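Local coordinates for protein soluble lytic transglycosylase B3 (Pseudomonas aeruginosa, PDB 5ANZ) that probably cleaves the glycan strands of peptidoglycan as a lytic transglycosylase, taking part in cell-wall turnover, and binds a calcium ion, at residues 50-55 and 71-76; 123-128 and 217-222; 136-141 and 341-346; 265-270 and 277-282; 375-380 and 398-403. All coordinates share one frame; numbering follows the deposited sequence.

Overall arrangement
Contacts 1 and 3 are buried joins between helices, each centred on a phenylalanine. Contact 2 is partly buried and sets a calcium-binding loop beside helix 120-130; it touches contact 3 through Leu123 and Val138, on the successive helices 120-130 and 134-145. Contact 4, also partly buried, is an apolar join beside the five-stranded antiparallel sheet, and along the chain it is nested inside the loop that contact 3 closes. Contact 5 lies on the surface in the putative peptidoglycan-binding domain, about 5 Å from contact 4 between nearest atoms, and is held across its segments chiefly by charge.

Contact 1 (50-55 and 71-76); sequences QWRDAF and RAFAGV
Phe73 CE2 comes to the edge of the Trp51 indole, near its plane, 4.1 Å from Trp51 CZ3; the two side chains cross at about a right angle. One face of the indole is taken by CB of Phe55, one helical turn on, while Phe48 and His174 also pack against this ring. Phe73 is in turn stacked on Phe69 and receives the ring of Phe55 obliquely, Phe55 CD2 standing 4.3 Å from Phe73 CZ.

Arg52 approaches with its aliphatic part. With CG anti to the backbone N (chi1 180°) the chain leaves helix 48-61 toward Phe73, and Arg52 CD comes to 3.9 Å from Phe73 CD2. A bend at chi3 (64°) then carries the guanidinium past the ring, the two planes 77° apart. Two partners lie at the edge of the guanidinium and in its plane: Asp53 OD1, which forms a salt bridge with Arg52 NE at 3.6 Å, and a water.

That water joins the segments. It accepts from Arg52 NH1 at 2.7 Å and donates to the carbonyl oxygens of Phe73 and Val76, at the two ends of a type II turn closed by Val76 N on Phe73 O (2.9 Å). Gly75 supplies the positive phi of this turn. Helices 156-166 and 170-186 pack on the same aromatic cluster.

Arg52 therefore serves both chemistries: its methylenes extend the apolar packing, while its charged end, steered by Asp53 and the water, links helix 48-61 to the turn after Phe73 without a direct hydrogen bond.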
# COMPACT_ATOMS: atom_id res chain seq x y z
N GLN A 50 2.19 29.98 18.40
CA GLN A 50 3.46 30.50 17.90
C GLN A 50 3.86 29.77 16.62
O GLN A 50 4.22 30.39 15.63
CB GLN A 50 4.56 30.37 18.95
CG GLN A 50 4.58 31.49 19.99
CD GLN A 50 5.43 31.16 21.20
OE1 GLN A 50 5.95 30.05 21.32
NE2 GLN A 50 5.59 32.13 22.10
N TRP A 51 3.77 28.44 16.64
CA TRP A 51 4.10 27.69 15.44
C TRP A 51 3.17 28.11 14.29
O TRP A 51 3.62 28.29 13.16
CB TRP A 51 4.02 26.17 15.66
CG TRP A 51 3.99 25.47 14.34
CD1 TRP A 51 5.07 25.05 13.61
CD2 TRP A 51 2.83 25.17 13.56
NE1 TRP A 51 4.63 24.49 12.43
CE2 TRP A 51 3.27 24.56 12.37
CE3 TRP A 51 1.46 25.37 13.75
CZ2 TRP A 51 2.38 24.13 11.38
CZ3 TRP A 51 0.58 24.94 12.76
CH2 TRP A 51 1.05 24.33 11.60
N ARG A 52 1.89 28.27 14.59
CA ARG A 52 0.90 28.58 13.56
C ARG A 52 1.12 29.97 12.94
O ARG A 52 1.04 30.13 11.72
CB ARG A 52 -0.52 28.50 14.14
CG ARG A 52 -1.60 28.81 13.14
CD ARG A 52 -2.91 29.04 13.85
NE ARG A 52 -2.82 30.21 14.70
CZ ARG A 52 -3.53 30.40 15.80
NH1 ARG A 52 -4.40 29.49 16.19
NH2 ARG A 52 -3.36 31.51 16.51
N ASP A 53 1.37 30.96 13.78
CA ASP A 53 1.56 32.31 13.26
C ASP A 53 2.80 32.36 12.39
O ASP A 53 2.83 33.07 11.38
CB ASP A 53 1.64 33.33 14.40
CG ASP A 53 0.34 33.46 15.15
OD1 ASP A 53 -0.72 33.11 14.58
OD2 ASP A 53 0.36 33.92 16.31
N ALA A 54 3.82 31.59 12.77
CA ALA A 54 5.05 31.52 12.00
C ALA A 54 4.80 30.77 10.69
O ALA A 54 5.31 31.17 9.64
CB ALA A 54 6.16 30.86 12.80
N PHE A 55 4.02 29.70 10.75
CA PHE A 55 3.69 28.96 9.54
C PHE A 55 2.80 29.80 8.61
O PHE A 55 2.87 29.67 7.40
CB PHE A 55 2.99 27.63 9.85
CG PHE A 55 2.53 26.90 8.62
CD1 PHE A 55 3.45 26.37 7.73
CD2 PHE A 55 1.19 26.76 8.35
CE1 PHE A 55 3.03 25.70 6.59
CE2 PHE A 55 0.76 26.10 7.21
CZ PHE A 55 1.69 25.57 6.32
N ARG A 71 -9.76 30.61 7.71
CA ARG A 71 -10.91 29.71 7.59
C ARG A 71 -10.49 28.27 7.92
O ARG A 71 -11.16 27.55 8.65
CB ARG A 71 -11.48 29.79 6.18
CG ARG A 71 -12.78 29.06 5.94
CD ARG A 71 -13.03 28.96 4.44
NE ARG A 71 -14.34 28.41 4.11
CZ ARG A 71 -14.53 27.27 3.43
NH1 ARG A 71 -13.49 26.56 3.01
NH2 ARG A 71 -15.76 26.86 3.17
N ALA A 72 -9.35 27.89 7.38
CA ALA A 72 -8.82 26.54 7.54
C ALA A 72 -8.38 26.24 8.98
O ALA A 72 -8.47 25.11 9.44
CB ALA A 72 -7.65 26.32 6.59
N PHE A 73 -7.88 27.27 9.67
CA PHE A 73 -7.34 27.06 11.01
C PHE A 73 -8.30 27.46 12.13
O PHE A 73 -7.96 27.34 13.30
CB PHE A 73 -6.02 27.82 11.17
CG PHE A 73 -4.84 27.04 10.67
CD1 PHE A 73 -4.46 27.11 9.34
CD2 PHE A 73 -4.15 26.20 11.53
CE1 PHE A 73 -3.38 26.36 8.88
CE2 PHE A 73 -3.06 25.46 11.06
CZ PHE A 73 -2.68 25.54 9.74
N ALA A 74 -9.50 27.92 11.78
CA ALA A 74 -10.49 28.30 12.78
C ALA A 74 -10.74 27.18 13.80
O ALA A 74 -11.25 26.11 13.45
CB ALA A 74 -11.79 28.71 12.11
N GLY A 75 -10.37 27.42 15.05
CA GLY A 75 -10.62 26.47 16.12
C GLY A 75 -9.65 25.30 16.18
O GLY A 75 -9.75 24.45 17.06
N VAL A 76 -8.70 25.26 15.24
CA VAL A 76 -7.75 24.16 15.19
C VAL A 76 -6.71 24.19 16.32
O VAL A 76 -6.10 25.23 16.60
CB VAL A 76 -7.01 24.14 13.84
CG1 VAL A 76 -5.89 23.12 13.87
CG2 VAL A 76 -8.00 23.86 12.72
O HOH W 1 -5.47 27.36 15.01

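Contact 2 (123-128 and 217-222); sequences LGEVDA and VDFDGD. With CA (calcium ion), chain B.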
# COMPACT_ATOMS: atom_id res chain seq x y z
N LEU A 123 -17.85 3.75 -14.39
CA LEU A 123 -16.68 2.88 -14.46
C LEU A 123 -16.34 2.52 -15.90
O LEU A 123 -15.16 2.39 -16.25
CB LEU A 123 -16.90 1.62 -13.62
CG LEU A 123 -16.84 1.88 -12.11
CD1 LEU A 123 -17.46 0.73 -11.32
CD2 LEU A 123 -15.39 2.09 -11.69
N GLY A 124 -17.36 2.37 -16.73
CA GLY A 124 -17.14 2.08 -18.14
C GLY A 124 -16.44 3.23 -18.82
O GLY A 124 -15.50 3.03 -19.59
N GLU A 125 -16.88 4.45 -18.52
CA GLU A 125 -16.28 5.64 -19.09
C GLU A 125 -14.85 5.84 -18.55
O GLU A 125 -13.98 6.32 -19.27
CB GLU A 125 -17.16 6.86 -18.79
CG GLU A 125 -18.52 6.75 -19.46
CD GLU A 125 -19.48 7.88 -19.11
OE1 GLU A 125 -19.29 8.53 -18.07
OE2 GLU A 125 -20.42 8.11 -19.90
N VAL A 126 -14.63 5.45 -17.30
CA VAL A 126 -13.30 5.57 -16.70
C VAL A 126 -12.36 4.48 -17.23
O VAL A 126 -11.23 4.78 -17.60
CB VAL A 126 -13.38 5.48 -15.17
CG1 VAL A 126 -11.99 5.27 -14.57
CG2 VAL A 126 -14.04 6.74 -14.59
N ASP A 127 -12.85 3.24 -17.23
CA ASP A 127 -12.16 2.06 -17.77
C ASP A 127 -11.70 2.35 -19.19
O ASP A 127 -10.58 1.99 -19.57
CB ASP A 127 -13.10 0.83 -17.72
CG ASP A 127 -12.43 -0.50 -18.13
OD1 ASP A 127 -11.80 -0.56 -19.20
OD2 ASP A 127 -12.61 -1.51 -17.39
N ALA A 128 -12.55 3.02 -19.96
CA ALA A 128 -12.28 3.32 -21.35
C ALA A 128 -11.40 4.57 -21.56
O ALA A 128 -10.57 4.59 -22.47
CB ALA A 128 -13.59 3.47 -22.13
N VAL A 217 -8.69 14.09 -10.44
CA VAL A 217 -9.42 14.37 -11.66
C VAL A 217 -10.79 14.97 -11.37
O VAL A 217 -11.44 14.55 -10.42
CB VAL A 217 -9.62 13.07 -12.47
CG1 VAL A 217 -10.58 13.29 -13.62
CG2 VAL A 217 -8.27 12.53 -12.94
N ASP A 218 -11.22 15.93 -12.19
CA ASP A 218 -12.61 16.38 -12.17
C ASP A 218 -13.40 15.64 -13.26
O ASP A 218 -13.39 16.04 -14.44
CB ASP A 218 -12.69 17.90 -12.40
CG ASP A 218 -14.11 18.41 -12.49
OD1 ASP A 218 -15.04 17.68 -12.06
OD2 ASP A 218 -14.31 19.54 -12.99
N PHE A 219 -14.06 14.56 -12.86
CA PHE A 219 -14.74 13.69 -13.81
C PHE A 219 -15.94 14.35 -14.45
O PHE A 219 -16.15 14.24 -15.65
CB PHE A 219 -15.19 12.39 -13.13
CG PHE A 219 -15.92 11.45 -14.05
CD1 PHE A 219 -15.24 10.71 -14.99
CD2 PHE A 219 -17.30 11.30 -13.96
CE1 PHE A 219 -15.91 9.86 -15.85
CE2 PHE A 219 -17.98 10.44 -14.81
CZ PHE A 219 -17.28 9.71 -15.75
N ASP A 220 -16.74 15.05 -13.65
CA ASP A 220 -18.02 15.56 -14.14
C ASP A 220 -17.94 16.97 -14.72
O ASP A 220 -18.87 17.42 -15.38
CB ASP A 220 -19.07 15.51 -13.03
CG ASP A 220 -18.75 16.45 -11.89
OD1 ASP A 220 -17.75 16.20 -11.18
OD2 ASP A 220 -19.49 17.43 -11.69
N GLY A 221 -16.84 17.67 -14.46
CA GLY A 221 -16.60 18.98 -15.07
C GLY A 221 -17.14 20.19 -14.32
O GLY A 221 -17.20 21.29 -14.87
N ASP A 222 -17.52 20.01 -13.06
CA ASP A 222 -18.03 21.14 -12.29
C ASP A 222 -16.92 22.04 -11.75
O ASP A 222 -17.19 23.04 -11.10
CB ASP A 222 -18.93 20.64 -11.15
CG ASP A 222 -18.18 19.83 -10.09
OD1 ASP A 222 -17.05 19.35 -10.35
OD2 ASP A 222 -18.73 19.66 -8.98
CA CA B . -16.04 17.23 -9.98
O HOH W 2 -17.52 17.40 -8.15
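Apolar packing joins the segments through Val126 and Phe219. Val126 CG2 lies 3.8 Å from Phe219 CE1, approaching the ring obliquely. Phe219 CG is anti to the backbone N (chi1 179°), which sends the phenyl group out of the loop toward helix 120-130, where Ile122 also touches it.

A polar contact flanks this packing. Glu125 OE1 sits 3.3 Å from Phe219 CZ at the ring edge and near its plane, with the carboxylate turned 42° from the ring; an oxygen so placed faces the slightly positive C-H rim.

Metal coordination occupies the far side of the loop. Calcium is bound by Asp218 OD1 at 2.4 Å, Asp220 OD1 at 2.3 Å, Asp222 OD1 and a water that also donates to Asp222 OD2. Lys224 O and both carboxylate oxygens of Asp233 complete seven ligands, an arrangement of the EF-hand type. Asp218 OD1 additionally accepts from Gly221 N (3.0 Å) in an Asx motif, from above the carboxylate plane, and Asp233 OD1 takes the backbone N of Phe219.

Alternating residues thus split the work: the aspartates gather round the cation, whose charge probably offsets their mutual repulsion, while Phe219 between them ties the calcium loop to helix 120-130.

Contact 3 (136-141 and 341-346); sequences AVVAIW and DSFKGG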
# COMPACT_ATOMS: atom_id res chain seq x y z
N ALA A 136 -9.98 -3.40 -10.88
CA ALA A 136 -8.82 -2.94 -10.12
C ALA A 136 -9.09 -1.59 -9.44
O ALA A 136 -8.75 -1.42 -8.28
CB ALA A 136 -7.59 -2.84 -11.00
N VAL A 137 -9.73 -0.67 -10.16
CA VAL A 137 -10.15 0.61 -9.57
C VAL A 137 -11.04 0.38 -8.36
O VAL A 137 -10.83 0.96 -7.29
CB VAL A 137 -10.89 1.48 -10.60
CG1 VAL A 137 -11.42 2.77 -9.95
CG2 VAL A 137 -9.96 1.85 -11.75
N VAL A 138 -12.03 -0.50 -8.50
CA VAL A 138 -12.94 -0.75 -7.39
C VAL A 138 -12.23 -1.49 -6.25
O VAL A 138 -12.51 -1.24 -5.09
CB VAL A 138 -14.20 -1.50 -7.86
CG1 VAL A 138 -15.04 -2.00 -6.67
CG2 VAL A 138 -15.06 -0.56 -8.75
N ALA A 139 -11.28 -2.38 -6.57
CA ALA A 139 -10.56 -3.05 -5.50
C ALA A 139 -9.74 -2.07 -4.68
O ALA A 139 -9.67 -2.18 -3.47
CB ALA A 139 -9.67 -4.17 -6.08
N ILE A 140 -9.09 -1.12 -5.35
CA ILE A 140 -8.30 -0.12 -4.62
C ILE A 140 -9.23 0.70 -3.72
O ILE A 140 -8.91 0.97 -2.55
CB ILE A 140 -7.55 0.81 -5.61
CG1 ILE A 140 -6.42 0.07 -6.35
CG2 ILE A 140 -7.00 2.06 -4.86
CD1 ILE A 140 -5.09 -0.10 -5.60
N TRP A 141 -10.37 1.08 -4.27
CA TRP A 141 -11.36 1.85 -3.54
C TRP A 141 -11.81 1.08 -2.28
O TRP A 141 -11.95 1.64 -1.20
CB TRP A 141 -12.55 2.10 -4.46
CG TRP A 141 -13.58 3.10 -4.04
CD1 TRP A 141 -13.44 4.17 -3.18
CD2 TRP A 141 -14.93 3.14 -4.52
NE1 TRP A 141 -14.64 4.87 -3.12
CE2 TRP A 141 -15.56 4.25 -3.93
CE3 TRP A 141 -15.66 2.35 -5.42
CZ2 TRP A 141 -16.89 4.58 -4.20
CZ3 TRP A 141 -16.96 2.68 -5.70
CH2 TRP A 141 -17.57 3.78 -5.09
N ASP A 341 -9.75 -9.92 -8.38
CA ASP A 341 -10.11 -11.25 -8.91
C ASP A 341 -11.40 -11.81 -8.30
O ASP A 341 -12.20 -12.46 -8.97
CB ASP A 341 -8.98 -12.25 -8.63
CG ASP A 341 -7.72 -11.98 -9.43
OD1 ASP A 341 -7.73 -11.11 -10.32
OD2 ASP A 341 -6.71 -12.70 -9.18
N SER A 342 -11.59 -11.57 -7.01
CA SER A 342 -12.76 -12.08 -6.30
C SER A 342 -14.08 -11.56 -6.85
O SER A 342 -15.10 -12.23 -6.78
CB SER A 342 -12.67 -11.73 -4.81
OG SER A 342 -11.55 -12.32 -4.19
N PHE A 343 -14.07 -10.35 -7.40
CA PHE A 343 -15.32 -9.81 -7.92
C PHE A 343 -15.89 -10.69 -9.04
O PHE A 343 -17.10 -10.74 -9.22
CB PHE A 343 -15.13 -8.39 -8.45
CG PHE A 343 -14.69 -7.39 -7.41
CD1 PHE A 343 -15.12 -7.47 -6.10
CD2 PHE A 343 -13.85 -6.33 -7.78
CE1 PHE A 343 -14.70 -6.54 -5.15
CE2 PHE A 343 -13.41 -5.38 -6.84
CZ PHE A 343 -13.84 -5.47 -5.53
N LYS A 344 -15.00 -11.39 -9.75
CA LYS A 344 -15.39 -12.24 -10.86
C LYS A 344 -15.32 -13.72 -10.50
O LYS A 344 -15.41 -14.59 -11.38
CB LYS A 344 -14.50 -11.99 -12.08
CG LYS A 344 -14.60 -10.57 -12.62
CD LYS A 344 -13.97 -10.46 -14.01
CE LYS A 344 -14.94 -9.80 -14.99
NZ LYS A 344 -15.29 -8.40 -14.60
N GLY A 345 -15.18 -14.01 -9.21
CA GLY A 345 -15.23 -15.39 -8.74
C GLY A 345 -13.88 -16.05 -8.57
O GLY A 345 -13.79 -17.26 -8.38
N GLY A 346 -12.82 -15.26 -8.64
CA GLY A 346 -11.49 -15.78 -8.40
C GLY A 346 -11.01 -15.41 -7.01
O GLY A 346 -11.79 -15.28 -6.07
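Beside Phe343, the residue of 341-346 that reaches Val138 and Ala139, the carbonyl oxygen of Asp341 is gripped by two backbone donors. Gly346 N lies 2.9 Å from Asp341 O and Lys344 N 3.1 Å from it, and the two arrive from opposite faces of the carbonyl plane. Together with Gly345 N on Ser342 O, the bond from Gly346 makes a Schellman motif that ends helix 330-343, Gly345 supplying the positive phi.

The contact itself is apolar. Phe343 CG is anti to the carbonyl carbon (chi1 -61°), and the ring extends to helix 134-145 with its CE2-CZ side leading. Val138 CG1 meets this side obliquely, 3.8 Å from Phe343 CE2, while Ala139 CB lies 4.0 Å from the same carbon. The backbone also takes part: Ala139 N is in the ring plane at the edge, 3.7 Å from Phe343 CE2.

Both helices belong to the helical core of this lysozyme-clan domain, and Ile140 of helix 134-145 touches Tyr326, which binds N-acetylglucosamine in another structure of the protein. Leu116 of helix 106-118 and Tyr147 pack on both Val138 and Phe343. At the surface end, Lys344 NZ forms a salt bridge with Asp135 OD2, and Phe343 O is hydrogen-bonded to Gln113 NE2.

Contact 4 (265-270 and 277-282); sequences YSLAEL and GEWQGM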
# COMPACT_ATOMS: atom_id res chain seq x y z
N TYR A 265 15.04 -20.52 -3.81
CA TYR A 265 14.14 -19.57 -3.18
C TYR A 265 14.78 -18.18 -3.05
O TYR A 265 14.11 -17.22 -2.68
CB TYR A 265 13.68 -20.09 -1.82
CG TYR A 265 12.84 -21.35 -1.91
CD1 TYR A 265 11.50 -21.30 -2.26
CD2 TYR A 265 13.39 -22.60 -1.63
CE1 TYR A 265 10.73 -22.44 -2.35
CE2 TYR A 265 12.62 -23.75 -1.72
CZ TYR A 265 11.29 -23.66 -2.08
OH TYR A 265 10.52 -24.80 -2.17
N SER A 266 16.06 -18.08 -3.38
CA SER A 266 16.74 -16.79 -3.35
C SER A 266 16.24 -15.88 -4.47
O SER A 266 16.46 -14.67 -4.45
CB SER A 266 18.26 -16.97 -3.44
OG SER A 266 18.64 -17.51 -4.69
N LEU A 267 15.54 -16.46 -5.45
CA LEU A 267 14.96 -15.71 -6.56
C LEU A 267 13.72 -14.90 -6.19
O LEU A 267 13.21 -14.13 -7.01
CB LEU A 267 14.61 -16.66 -7.71
CG LEU A 267 15.71 -17.15 -8.66
CD1 LEU A 267 16.88 -16.17 -8.71
CD2 LEU A 267 16.18 -18.55 -8.32
N ALA A 268 13.24 -15.06 -4.97
CA ALA A 268 12.02 -14.39 -4.54
C ALA A 268 12.30 -12.97 -4.05
O ALA A 268 12.39 -12.72 -2.85
CB ALA A 268 11.34 -15.21 -3.45
N GLU A 269 12.45 -12.05 -4.99
CA GLU A 269 12.76 -10.66 -4.72
C GLU A 269 12.15 -9.80 -5.81
O GLU A 269 12.29 -10.12 -6.99
CB GLU A 269 14.28 -10.41 -4.68
CG GLU A 269 14.98 -10.87 -3.42
CD GLU A 269 14.72 -9.97 -2.23
OE1 GLU A 269 14.46 -8.76 -2.42
OE2 GLU A 269 14.76 -10.48 -1.09
N LEU A 270 11.48 -8.72 -5.44
CA LEU A 270 10.80 -7.90 -6.43
C LEU A 270 11.77 -7.26 -7.41
O LEU A 270 11.39 -6.91 -8.54
CB LEU A 270 9.94 -6.81 -5.76
CG LEU A 270 8.58 -7.27 -5.22
CD1 LEU A 270 7.88 -8.18 -6.23
CD2 LEU A 270 8.71 -7.97 -3.88
N GLY A 277 8.35 -16.97 -19.59
CA GLY A 277 8.93 -18.09 -20.30
C GLY A 277 10.15 -18.65 -19.58
O GLY A 277 10.35 -19.87 -19.54
N GLU A 278 10.95 -17.76 -19.01
CA GLU A 278 12.14 -18.18 -18.28
C GLU A 278 11.75 -18.86 -16.96
O GLU A 278 12.37 -19.84 -16.57
CB GLU A 278 13.06 -16.99 -18.02
CG GLU A 278 14.28 -17.33 -17.16
CD GLU A 278 15.34 -16.25 -17.20
OE1 GLU A 278 15.16 -15.25 -17.93
OE2 GLU A 278 16.37 -16.39 -16.49
N TRP A 279 10.74 -18.33 -16.27
CA TRP A 279 10.26 -18.99 -15.06
C TRP A 279 9.74 -20.41 -15.34
O TRP A 279 9.95 -21.33 -14.55
CB TRP A 279 9.14 -18.19 -14.39
CG TRP A 279 9.56 -16.89 -13.74
CD1 TRP A 279 9.22 -15.63 -14.13
CD2 TRP A 279 10.37 -16.73 -12.57
NE1 TRP A 279 9.76 -14.70 -13.28
CE2 TRP A 279 10.48 -15.35 -12.32
CE3 TRP A 279 11.02 -17.63 -11.71
CZ2 TRP A 279 11.20 -14.84 -11.24
CZ3 TRP A 279 11.75 -17.12 -10.65
CH2 TRP A 279 11.84 -15.73 -10.42
N GLN A 280 9.05 -20.58 -16.46
CA GLN A 280 8.45 -21.87 -16.79
C GLN A 280 9.51 -22.91 -17.12
O GLN A 280 9.41 -24.08 -16.73
CB GLN A 280 7.47 -21.72 -17.96
CG GLN A 280 6.80 -23.03 -18.37
CD GLN A 280 5.99 -22.89 -19.65
OE1 GLN A 280 5.65 -21.79 -20.07
NE2 GLN A 280 5.67 -24.03 -20.27
N GLY A 281 10.55 -22.47 -17.83
CA GLY A 281 11.63 -23.36 -18.20
C GLY A 281 12.54 -23.59 -17.01
O GLY A 281 13.58 -24.23 -17.13
N MET A 282 12.14 -23.06 -15.86
CA MET A 282 12.91 -23.17 -14.64
C MET A 282 12.25 -24.12 -13.64
O MET A 282 12.77 -24.34 -12.54
CB MET A 282 13.08 -21.79 -14.01
CG MET A 282 14.41 -21.56 -13.32
SD MET A 282 14.48 -19.91 -12.59
CE MET A 282 16.25 -19.69 -12.46
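Leu267 meets Trp279 first through its CB, which lies in the indole plane at the ring edge, 4.0 Å from Trp279 CH2 and 4.1 Å from Trp279 CZ3. From there CG turns anti to the carbonyl carbon (chi1 -80°), and the fork rises out of the indole plane, on the side of Met282. The flank of its CD2 methyl meets the end of Met282, Leu267 CD2 to Met282 CE 4.3 Å. The leucine chi2 of -25° is an unstaggered and probably somewhat strained rotation. The backbone follows: Leu267 O stands 4.0 Å from Trp279 CH2, at the same corner of the ring.

The tryptophan presents its benzo end to the leucine and its polar end to the sheet, NE1 being hydrogen-bonded to Ala301 O. Met282 comes after the short helix 276-280, its N bonded to Trp279 O at 3.1 Å, and extends alongside the indole to the leucine tip.

Leu267 belongs to a 3-10 turn between strands 254-258 and 274-275. Leu303 of strand 300-304 and Leu315 of strand 313-316 lie against Trp279, which packs helix 276-280 onto the five-stranded sheet. On the other side of the 265-270 segment, Glu269 forms salt bridges with Arg391 and Arg395 of helix 388-401.

Contact 5 (375-380 and 398-403); sequences RGHDPG and QQEFGW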
# COMPACT_ATOMS: atom_id res chain seq x y z
N ARG A 375 26.67 -13.36 14.08
CA ARG A 375 27.21 -14.56 13.46
C ARG A 375 27.90 -14.25 12.14
O ARG A 375 28.29 -15.16 11.40
CB ARG A 375 26.09 -15.58 13.24
CG ARG A 375 25.55 -16.17 14.53
CD ARG A 375 24.50 -17.22 14.24
NE ARG A 375 24.98 -18.22 13.29
CZ ARG A 375 25.63 -19.33 13.63
NH1 ARG A 375 25.89 -19.58 14.91
NH2 ARG A 375 26.03 -20.18 12.70
N GLY A 376 28.06 -12.97 11.83
CA GLY A 376 28.77 -12.57 10.63
C GLY A 376 27.91 -12.50 9.38
O GLY A 376 28.44 -12.48 8.27
N HIS A 377 26.60 -12.48 9.54
CA HIS A 377 25.71 -12.25 8.41
C HIS A 377 25.12 -10.86 8.55
O HIS A 377 24.07 -10.69 9.15
CB HIS A 377 24.61 -13.31 8.33
CG HIS A 377 25.14 -14.71 8.23
ND1 HIS A 377 25.89 -15.14 7.15
CD2 HIS A 377 25.07 -15.75 9.09
CE1 HIS A 377 26.24 -16.40 7.34
NE2 HIS A 377 25.76 -16.80 8.51
N ASP A 378 25.82 -9.87 8.00
CA ASP A 378 25.45 -8.48 8.21
C ASP A 378 24.13 -8.13 7.53
O ASP A 378 24.00 -8.28 6.32
CB ASP A 378 26.56 -7.56 7.69
CG ASP A 378 26.13 -6.11 7.63
OD1 ASP A 378 25.37 -5.67 8.52
OD2 ASP A 378 26.56 -5.41 6.69
N PRO A 379 23.14 -7.68 8.32
CA PRO A 379 21.83 -7.32 7.78
C PRO A 379 21.71 -5.83 7.44
O PRO A 379 20.63 -5.37 7.10
CB PRO A 379 20.88 -7.67 8.92
CG PRO A 379 21.69 -7.35 10.14
CD PRO A 379 23.13 -7.69 9.80
N GLY A 380 22.82 -5.10 7.54
CA GLY A 380 22.79 -3.66 7.40
C GLY A 380 22.49 -3.02 8.74
O GLY A 380 22.99 -3.48 9.77
N GLN A 398 20.23 -19.04 6.69
CA GLN A 398 19.44 -20.23 6.40
C GLN A 398 20.31 -21.28 5.71
O GLN A 398 20.28 -22.46 6.06
CB GLN A 398 18.22 -19.88 5.55
CG GLN A 398 17.19 -19.06 6.31
CD GLN A 398 16.07 -18.54 5.43
OE1 GLN A 398 16.31 -18.02 4.34
NE2 GLN A 398 14.83 -18.68 5.90
N GLN A 399 21.11 -20.84 4.75
CA GLN A 399 22.01 -21.74 4.04
C GLN A 399 23.05 -22.35 4.98
O GLN A 399 23.41 -23.52 4.85
CB GLN A 399 22.69 -21.00 2.88
CG GLN A 399 21.74 -20.72 1.72
CD GLN A 399 22.23 -19.64 0.78
OE1 GLN A 399 22.84 -18.66 1.20
NE2 GLN A 399 21.94 -19.80 -0.51
N GLU A 400 23.51 -21.56 5.95
CA GLU A 400 24.47 -22.07 6.93
C GLU A 400 23.87 -23.21 7.74
O GLU A 400 24.56 -24.17 8.09
CB GLU A 400 24.93 -20.95 7.87
CG GLU A 400 26.02 -21.39 8.83
CD GLU A 400 26.58 -20.24 9.65
OE1 GLU A 400 26.02 -19.13 9.60
OE2 GLU A 400 27.59 -20.46 10.36
N PHE A 401 22.57 -23.10 8.03
CA PHE A 401 21.84 -24.11 8.77
C PHE A 401 21.35 -25.24 7.86
O PHE A 401 20.89 -26.28 8.33
CB PHE A 401 20.64 -23.48 9.48
CG PHE A 401 21.01 -22.49 10.55
CD1 PHE A 401 22.25 -22.53 11.16
CD2 PHE A 401 20.10 -21.51 10.95
CE1 PHE A 401 22.60 -21.61 12.15
CE2 PHE A 401 20.44 -20.59 11.95
CZ PHE A 401 21.68 -20.65 12.54
N GLY A 402 21.45 -25.04 6.54
CA GLY A 402 21.01 -26.04 5.58
C GLY A 402 19.52 -25.96 5.29
O GLY A 402 18.93 -26.91 4.77
N TRP A 403 18.93 -24.82 5.64
CA TRP A 403 17.51 -24.58 5.42
C TRP A 403 17.26 -23.97 4.05
O TRP A 403 18.15 -23.36 3.47
CB TRP A 403 16.95 -23.63 6.48
CG TRP A 403 17.03 -24.11 7.90
CD1 TRP A 403 17.58 -25.27 8.37
CD2 TRP A 403 16.51 -23.43 9.05
NE1 TRP A 403 17.44 -25.35 9.73
CE2 TRP A 403 16.79 -24.23 10.17
CE3 TRP A 403 15.84 -22.22 9.23
CZ2 TRP A 403 16.42 -23.85 11.46
CZ3 TRP A 403 15.47 -21.84 10.51
CH2 TRP A 403 15.76 -22.66 11.61
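Charge and hydrogen bonding converge on the carboxylate of Glu400, which His377 and Arg375 share. His377 NE2 donates to Glu400 OE1 at 2.6 Å with an almost straight N-H...O angle of 177°; the oxygen lies in the imidazole plane and is met nearly end-on to its C-O bond. Imidazole and carboxylate planes stand 77° apart. The other oxygen takes the salt bridge, Arg375 NH2 to Glu400 OE2 at 2.8 Å, in which a single guanidinium nitrogen does the reaching. Glu400 CG is anti to the backbone N and the rest of the chain is extended, which brings the carboxylate across to the 375-380 loop. Two donors on separate oxygens hold its rotation, and the neighbouring arginine would favour the ionised acid.

Schellman motifs end both helices beside these residues. Gly376 ends helix 362-374 with positive phi, directly between Arg375 and His377; Gly402 does the same for helix 388-401, with Trp403 N bonded to Gln398 O at 2.8 Å. The contact thus links a loop after one helix to the end of the next within the helical, putative peptidoglycan-binding domain.

Packing adds a further element. Phe401 lies over one face of the Arg375 guanidinium, Phe401 CE1 3.8 Å from Arg375 NH2, with the planes inclined by 48°; a bend at chi3 of Arg375 lays the group there. The Phe401 ring also makes a cation-pi contact with Arg416 of helix 411-417. Farther along the loop, Asp378 OD1 accepts from Gly380 N at 2.8 Å, an Asx turn.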